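Putative phytoene/squalene synthase YisP (Bacillus subtilis subsp. subtilis, PDB 3WE9) hydrolyses farnesyl diphosphate to farnesol and diphosphate and takes part in biofilm formation. Local coordinates at residues Q147-A158 with Y215-F226. Numbering follows the deposited sequence.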
ATOM      1  N   GLN A 147      -0.570  14.365 -15.099  1.00 43.53           N
ATOM      2  CA  GLN A 147      -0.889  13.177 -15.882  1.00 42.66           C
ATOM      3  C   GLN A 147      -0.743  11.852 -15.126  1.00 40.67           C
ATOM      4  O   GLN A 147      -1.323  10.844 -15.529  1.00 40.15           O
ATOM      5  CB  GLN A 147       0.001  13.119 -17.124  1.00 45.36           C
ATOM      6  CG  GLN A 147      -0.223  14.226 -18.137  1.00 48.07           C
ATOM      7  CD  GLN A 147       0.729  14.116 -19.314  1.00 50.80           C
ATOM      8  OE1 GLN A 147       0.813  13.070 -19.963  1.00 51.45           O
ATOM      9  NE2 GLN A 147       1.455  15.193 -19.593  1.00 52.38           N
ATOM     10  N   LEU A 148       0.027  11.856 -14.039  1.00 37.78           N
ATOM     11  CA  LEU A 148       0.273  10.641 -13.259  1.00 34.51           C
ATOM     12  C   LEU A 148      -0.396  10.586 -11.882  1.00 32.35           C
ATOM     13  O   LEU A 148      -0.294   9.577 -11.178  1.00 29.90           O
ATOM     14  CB  LEU A 148       1.785  10.452 -13.084  1.00 34.84           C
ATOM     15  CG  LEU A 148       2.616  10.161 -14.337  1.00 33.85           C
ATOM     16  CD1 LEU A 148       4.092  10.301 -14.017  1.00 34.13           C
ATOM     17  CD2 LEU A 148       2.299   8.764 -14.843  1.00 34.66           C
ATOM     18  N   LYS A 149      -1.066  11.666 -11.496  1.00 29.11           N
ATOM     19  CA  LYS A 149      -1.734  11.739 -10.199  1.00 28.44           C
ATOM     20  C   LYS A 149      -2.745  10.612 -10.005  1.00 28.41           C
ATOM     21  O   LYS A 149      -2.744   9.934  -8.978  1.00 28.20           O
ATOM     22  CB  LYS A 149      -2.434  13.092 -10.059  1.00 29.74           C
ATOM     23  CG  LYS A 149      -3.207  13.305  -8.763  1.00 31.90           C
ATOM     24  CD  LYS A 149      -3.966  14.629  -8.839  1.00 34.96           C
ATOM     25  CE  LYS A 149      -4.985  14.789  -7.721  1.00 36.96           C
ATOM     26  NZ  LYS A 149      -4.383  15.159  -6.419  1.00 39.27           N
ATOM     27  N   GLN A 150      -3.610  10.423 -10.998  1.00 28.63           N
ATOM     28  CA  GLN A 150      -4.632   9.382 -10.951  1.00 28.52           C
ATOM     29  C   GLN A 150      -3.989   8.001 -10.786  1.00 26.94           C
ATOM     30  O   GLN A 150      -4.471   7.168 -10.011  1.00 25.45           O
ATOM     31  CB  GLN A 150      -5.465   9.422 -12.234  1.00 31.40           C
ATOM     32  CG  GLN A 150      -6.603   8.422 -12.287  1.00 37.38           C
ATOM     33  CD  GLN A 150      -7.321   8.443 -13.625  1.00 40.62           C
ATOM     34  OE1 GLN A 150      -7.841   9.478 -14.048  1.00 44.13           O
ATOM     35  NE2 GLN A 150      -7.353   7.297 -14.299  1.00 41.04           N
ATOM     36  N   ALA A 151      -2.895   7.770 -11.509  1.00 23.07           N
ATOM     37  CA  ALA A 151      -2.192   6.493 -11.450  1.00 22.08           C
ATOM     38  C   ALA A 151      -1.561   6.239 -10.083  1.00 20.10           C
ATOM     39  O   ALA A 151      -1.561   5.108  -9.596  1.00 18.32           O
ATOM     40  CB  ALA A 151      -1.123   6.436 -12.534  1.00 20.98           C
ATOM     41  N   ALA A 152      -1.013   7.288  -9.478  1.00 19.78           N
ATOM     42  CA  ALA A 152      -0.382   7.172  -8.165  1.00 19.99           C
ATOM     43  C   ALA A 152      -1.426   6.846  -7.096  1.00 19.36           C
ATOM     44  O   ALA A 152      -1.225   5.965  -6.261  1.00 17.78           O
ATOM     45  CB  ALA A 152       0.337   8.476  -7.815  1.00 20.26           C
ATOM     46  N   VAL A 153      -2.542   7.564  -7.120  1.00 18.65           N
ATOM     47  CA  VAL A 153      -3.605   7.332  -6.153  1.00 19.13           C
ATOM     48  C   VAL A 153      -4.184   5.929  -6.342  1.00 18.89           C
ATOM     49  O   VAL A 153      -4.408   5.204  -5.369  1.00 16.34           O
ATOM     50  CB  VAL A 153      -4.731   8.387  -6.297  1.00 21.55           C
ATOM     51  CG1 VAL A 153      -5.908   8.026  -5.396  1.00 20.31           C
ATOM     52  CG2 VAL A 153      -4.192   9.773  -5.928  1.00 22.18           C
ATOM     53  N   SER A 154      -4.409   5.545  -7.593  1.00 16.77           N
ATOM     54  CA  SER A 154      -4.950   4.224  -7.878  1.00 18.58           C
ATOM     55  C   SER A 154      -4.008   3.119  -7.393  1.00 18.10           C
ATOM     56  O   SER A 154      -4.454   2.102  -6.876  1.00 17.98           O
ATOM     57  CB  SER A 154      -5.218   4.073  -9.378  1.00 21.14           C
ATOM     58  OG  SER A 154      -6.383   4.794  -9.750  1.00 20.95           O
ATOM     59  N   LEU A 155      -2.705   3.321  -7.560  1.00 18.83           N
ATOM     60  CA  LEU A 155      -1.728   2.332  -7.116  1.00 18.05           C
ATOM     61  C   LEU A 155      -1.784   2.170  -5.595  1.00 16.46           C
ATOM     62  O   LEU A 155      -1.873   1.058  -5.085  1.00 14.88           O
ATOM     63  CB  LEU A 155      -0.316   2.747  -7.531  1.00 18.87           C
ATOM     64  CG  LEU A 155       0.791   1.795  -7.058  1.00 18.53           C
ATOM     65  CD1 LEU A 155       0.561   0.407  -7.642  1.00 19.54           C
ATOM     66  CD2 LEU A 155       2.156   2.344  -7.465  1.00 20.45           C
ATOM     67  N   GLY A 156      -1.734   3.285  -4.875  1.00 14.68           N
ATOM     68  CA  GLY A 156      -1.780   3.226  -3.424  1.00 15.69           C
ATOM     69  C   GLY A 156      -3.074   2.615  -2.917  1.00 14.47           C
ATOM     70  O   GLY A 156      -3.076   1.828  -1.967  1.00 14.08           O
ATOM     71  N   LEU A 157      -4.175   3.000  -3.549  1.00 13.95           N
ATOM     72  CA  LEU A 157      -5.504   2.500  -3.210  1.00 16.77           C
ATOM     73  C   LEU A 157      -5.522   0.978  -3.403  1.00 15.43           C
ATOM     74  O   LEU A 157      -5.918   0.231  -2.512  1.00 14.01           O
ATOM     75  CB  LEU A 157      -6.534   3.172  -4.133  1.00 17.16           C
ATOM     76  CG  LEU A 157      -8.055   2.939  -4.191  1.00 21.81           C
ATOM     77  CD1 LEU A 157      -8.452   1.589  -3.632  1.00 21.24           C
ATOM     78  CD2 LEU A 157      -8.751   4.055  -3.463  1.00 23.78           C
ATOM     79  N   ALA A 158      -5.078   0.530  -4.575  1.00 14.28           N
ATOM     80  CA  ALA A 158      -5.045  -0.897  -4.891  1.00 14.80           C
ATOM     81  C   ALA A 158      -4.169  -1.683  -3.907  1.00 14.60           C
ATOM     82  O   ALA A 158      -4.531  -2.777  -3.465  1.00 13.77           O
ATOM     83  CB  ALA A 158      -4.532  -1.097  -6.315  1.00 14.31           C
ATOM     84  N   TYR A 215      -7.903  -1.123 -10.363  1.00 17.99           N
ATOM     85  CA  TYR A 215      -7.061   0.009  -9.998  1.00 18.73           C
ATOM     86  C   TYR A 215      -5.627  -0.241 -10.460  1.00 19.59           C
ATOM     87  O   TYR A 215      -4.976   0.658 -10.982  1.00 18.79           O
ATOM     88  CB  TYR A 215      -7.088   0.243  -8.483  1.00 19.01           C
ATOM     89  CG  TYR A 215      -8.359   0.894  -7.985  1.00 18.85           C
ATOM     90  CD1 TYR A 215      -8.623   2.245  -8.234  1.00 18.74           C
ATOM     91  CD2 TYR A 215      -9.292   0.168  -7.255  1.00 16.05           C
ATOM     92  CE1 TYR A 215      -9.788   2.851  -7.757  1.00 18.16           C
ATOM     93  CE2 TYR A 215     -10.454   0.759  -6.779  1.00 18.54           C
ATOM     94  CZ  TYR A 215     -10.696   2.099  -7.029  1.00 19.11           C
ATOM     95  OH  TYR A 215     -11.841   2.675  -6.531  1.00 22.49           O
ATOM     96  N   LEU A 216      -5.145  -1.470 -10.273  1.00 18.31           N
ATOM     97  CA  LEU A 216      -3.787  -1.828 -10.686  1.00 18.94           C
ATOM     98  C   LEU A 216      -3.604  -1.641 -12.193  1.00 20.43           C
ATOM     99  O   LEU A 216      -2.652  -1.003 -12.635  1.00 19.23           O
ATOM    100  CB  LEU A 216      -3.483  -3.283 -10.306  1.00 18.01           C
ATOM    101  CG  LEU A 216      -3.379  -3.619  -8.807  1.00 16.21           C
ATOM    102  CD1 LEU A 216      -3.291  -5.127  -8.620  1.00 20.02           C
ATOM    103  CD2 LEU A 216      -2.169  -2.926  -8.197  1.00 17.28           C
ATOM    104  N   GLU A 217      -4.527  -2.197 -12.975  1.00 22.75           N
ATOM    105  CA  GLU A 217      -4.478  -2.099 -14.434  1.00 25.17           C
ATOM    106  C   GLU A 217      -4.446  -0.634 -14.874  1.00 26.20           C
ATOM    107  O   GLU A 217      -3.820  -0.278 -15.873  1.00 24.15           O
ATOM    108  CB  GLU A 217      -5.694  -2.811 -15.034  1.00 30.47           C
ATOM    109  CG  GLU A 217      -5.673  -2.967 -16.553  1.00 38.48           C
ATOM    110  CD  GLU A 217      -4.371  -3.568 -17.070  1.00 42.80           C
ATOM    111  OE1 GLU A 217      -3.823  -4.472 -16.403  1.00 46.08           O
ATOM    112  OE2 GLU A 217      -3.901  -3.141 -18.150  1.00 46.04           O
ATOM    113  N   GLU A 218      -5.126   0.205 -14.105  1.00 26.83           N
ATOM    114  CA  GLU A 218      -5.205   1.638 -14.359  1.00 28.36           C
ATOM    115  C   GLU A 218      -3.816   2.269 -14.267  1.00 27.88           C
ATOM    116  O   GLU A 218      -3.446   3.119 -15.077  1.00 26.22           O
ATOM    117  CB  GLU A 218      -6.134   2.259 -13.322  1.00 30.54           C
ATOM    118  CG  GLU A 218      -6.610   3.652 -13.601  1.00 33.86           C
ATOM    119  CD  GLU A 218      -7.830   3.976 -12.766  1.00 33.99           C
ATOM    120  OE1 GLU A 218      -7.739   4.838 -11.869  1.00 33.75           O
ATOM    121  OE2 GLU A 218      -8.882   3.342 -13.004  1.00 36.57           O
ATOM    122  N   CYS A 219      -3.049   1.850 -13.268  1.00 27.60           N
ATOM    123  CA  CYS A 219      -1.702   2.374 -13.089  1.00 26.66           C
ATOM    124  C   CYS A 219      -0.792   1.751 -14.139  1.00 25.52           C
ATOM    125  O   CYS A 219       0.156   2.375 -14.608  1.00 23.63           O
ATOM    126  CB  CYS A 219      -1.178   2.045 -11.690  1.00 25.93           C
ATOM    127  SG  CYS A 219       0.498   2.649 -11.382  1.00 25.72           S
ATOM    128  N   GLN A 220      -1.092   0.508 -14.496  1.00 25.68           N
ATOM    129  CA  GLN A 220      -0.321  -0.217 -15.500  1.00 27.35           C
ATOM    130  C   GLN A 220      -0.387   0.532 -16.828  1.00 27.58           C
ATOM    131  O   GLN A 220       0.622   0.669 -17.524  1.00 27.24           O
ATOM    132  CB  GLN A 220      -0.884  -1.632 -15.674  1.00 28.50           C
ATOM    133  CG  GLN A 220      -0.173  -2.482 -16.720  1.00 30.49           C
ATOM    134  CD  GLN A 220       1.225  -2.900 -16.295  1.00 33.41           C
ATOM    135  OE1 GLN A 220       1.424  -3.414 -15.192  1.00 33.94           O
ATOM    136  NE2 GLN A 220       2.203  -2.692 -17.176  1.00 35.51           N
ATOM    137  N   ASP A 221      -1.574   1.028 -17.168  1.00 27.55           N
ATOM    138  CA  ASP A 221      -1.754   1.764 -18.418  1.00 29.69           C
ATOM    139  C   ASP A 221      -0.945   3.064 -18.449  1.00 30.06           C
ATOM    140  O   ASP A 221      -0.544   3.525 -19.518  1.00 28.33           O
ATOM    141  CB  ASP A 221      -3.231   2.109 -18.654  1.00 30.62           C
ATOM    142  CG  ASP A 221      -4.107   0.884 -18.838  1.00 33.49           C
ATOM    143  OD1 ASP A 221      -3.626  -0.137 -19.378  1.00 32.94           O
ATOM    144  OD2 ASP A 221      -5.293   0.956 -18.452  1.00 34.98           O
ATOM    145  N   ALA A 222      -0.711   3.656 -17.280  1.00 28.38           N
ATOM    146  CA  ALA A 222       0.038   4.908 -17.198  1.00 28.09           C
ATOM    147  C   ALA A 222       1.522   4.702 -16.901  1.00 27.47           C
ATOM    148  O   ALA A 222       2.270   5.666 -16.747  1.00 27.60           O
ATOM    149  CB  ALA A 222      -0.584   5.810 -16.137  1.00 27.06           C
ATOM    150  N   LEU A 223       1.942   3.442 -16.831  1.00 27.03           N
ATOM    151  CA  LEU A 223       3.329   3.100 -16.537  1.00 28.71           C
ATOM    152  C   LEU A 223       4.369   3.773 -17.445  1.00 30.47           C
ATOM    153  O   LEU A 223       5.398   4.252 -16.962  1.00 28.96           O
ATOM    154  CB  LEU A 223       3.508   1.580 -16.581  1.00 30.70           C
ATOM    155  CG  LEU A 223       4.900   1.035 -16.248  1.00 32.28           C
ATOM    156  CD1 LEU A 223       5.319   1.500 -14.858  1.00 33.32           C
ATOM    157  CD2 LEU A 223       4.893  -0.488 -16.332  1.00 34.41           C
ATOM    158  N   PRO A 224       4.121   3.811 -18.769  1.00 30.01           N
ATOM    159  CA  PRO A 224       5.081   4.440 -19.686  1.00 30.02           C
ATOM    160  C   PRO A 224       5.267   5.946 -19.475  1.00 29.53           C
ATOM    161  O   PRO A 224       6.252   6.522 -19.937  1.00 31.35           O
ATOM    162  CB  PRO A 224       4.499   4.128 -21.071  1.00 29.68           C
ATOM    163  CG  PRO A 224       3.712   2.867 -20.842  1.00 30.68           C
ATOM    164  CD  PRO A 224       3.044   3.145 -19.523  1.00 28.13           C
ATOM    165  N   LEU A 225       4.321   6.577 -18.786  1.00 28.67           N
ATOM    166  CA  LEU A 225       4.383   8.015 -18.528  1.00 28.69           C
ATOM    167  C   LEU A 225       5.306   8.407 -17.380  1.00 28.19           C
ATOM    168  O   LEU A 225       5.726   9.558 -17.290  1.00 27.67           O
ATOM    169  CB  LEU A 225       2.991   8.571 -18.241  1.00 28.59           C
ATOM    170  CG  LEU A 225       1.955   8.468 -19.358  1.00 30.40           C
ATOM    171  CD1 LEU A 225       0.646   9.063 -18.866  1.00 30.57           C
ATOM    172  CD2 LEU A 225       2.449   9.195 -20.602  1.00 30.81           C
ATOM    173  N   PHE A 226       5.599   7.469 -16.488  1.00 25.28           N
ATOM    174  CA  PHE A 226       6.488   7.765 -15.369  1.00 23.77           C
ATOM    175  C   PHE A 226       7.907   7.936 -15.888  1.00 21.22           C
ATOM    176  O   PHE A 226       8.289   7.301 -16.866  1.00 21.20           O
ATOM    177  CB  PHE A 226       6.466   6.624 -14.352  1.00 22.40           C
ATOM    178  CG  PHE A 226       5.291   6.663 -13.423  1.00 21.85           C
ATOM    179  CD1 PHE A 226       5.329   7.448 -12.274  1.00 22.74           C
ATOM    180  CD2 PHE A 226       4.146   5.921 -13.698  1.00 23.03           C
ATOM    181  CE1 PHE A 226       4.237   7.495 -11.403  1.00 21.87           C
ATOM    182  CE2 PHE A 226       3.048   5.960 -12.837  1.00 23.83           C
ATOM    183  CZ  PHE A 226       3.095   6.747 -11.687  1.00 22.58           C
TER
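L148 presses one methyl, CD2, over a face of the F226 ring, in the loop just past the second helix, while S154 and E218 bond across the helices themselves. The pairing belongs to the all-helical fold of the squalene/phytoene synthase family. Segments 147-158 and 215-221, of helices 145-165 and 199-221, run roughly antiparallel, at 146°, and small residues line the crossing: the CA atoms of A151 and C219 are 4.5 Å apart. CD2 of L148 stands 3.6 Å from the F226 ring centroid as a CH-pi contact. The same methyl is tight against CB of L225, at 3.5 Å. A151 CB fills in against A222 CB at 3.7 Å and lies 4.2 Å from F226 CE2. With an alanine in place of F226, L148 would probably lose the flat surface under its methyls, leaving a gap beside A151. Between the two rings, S154 OG donates a hydrogen bond of 2.5 Å to E218 OE1, arriving 45° out of the carboxylate plane. At the other end, CG anti to the backbone N (chi1 178°) sets L157 over the centre of the Y215 ring. A158 CB packs on L216 CD2. L157 also meets A125 and Y126 of helix 118-140. C219 touches V234 and L155 touches L238, both on helix 228-250. C219 SG itself lies 3.9 Å from L155 CB.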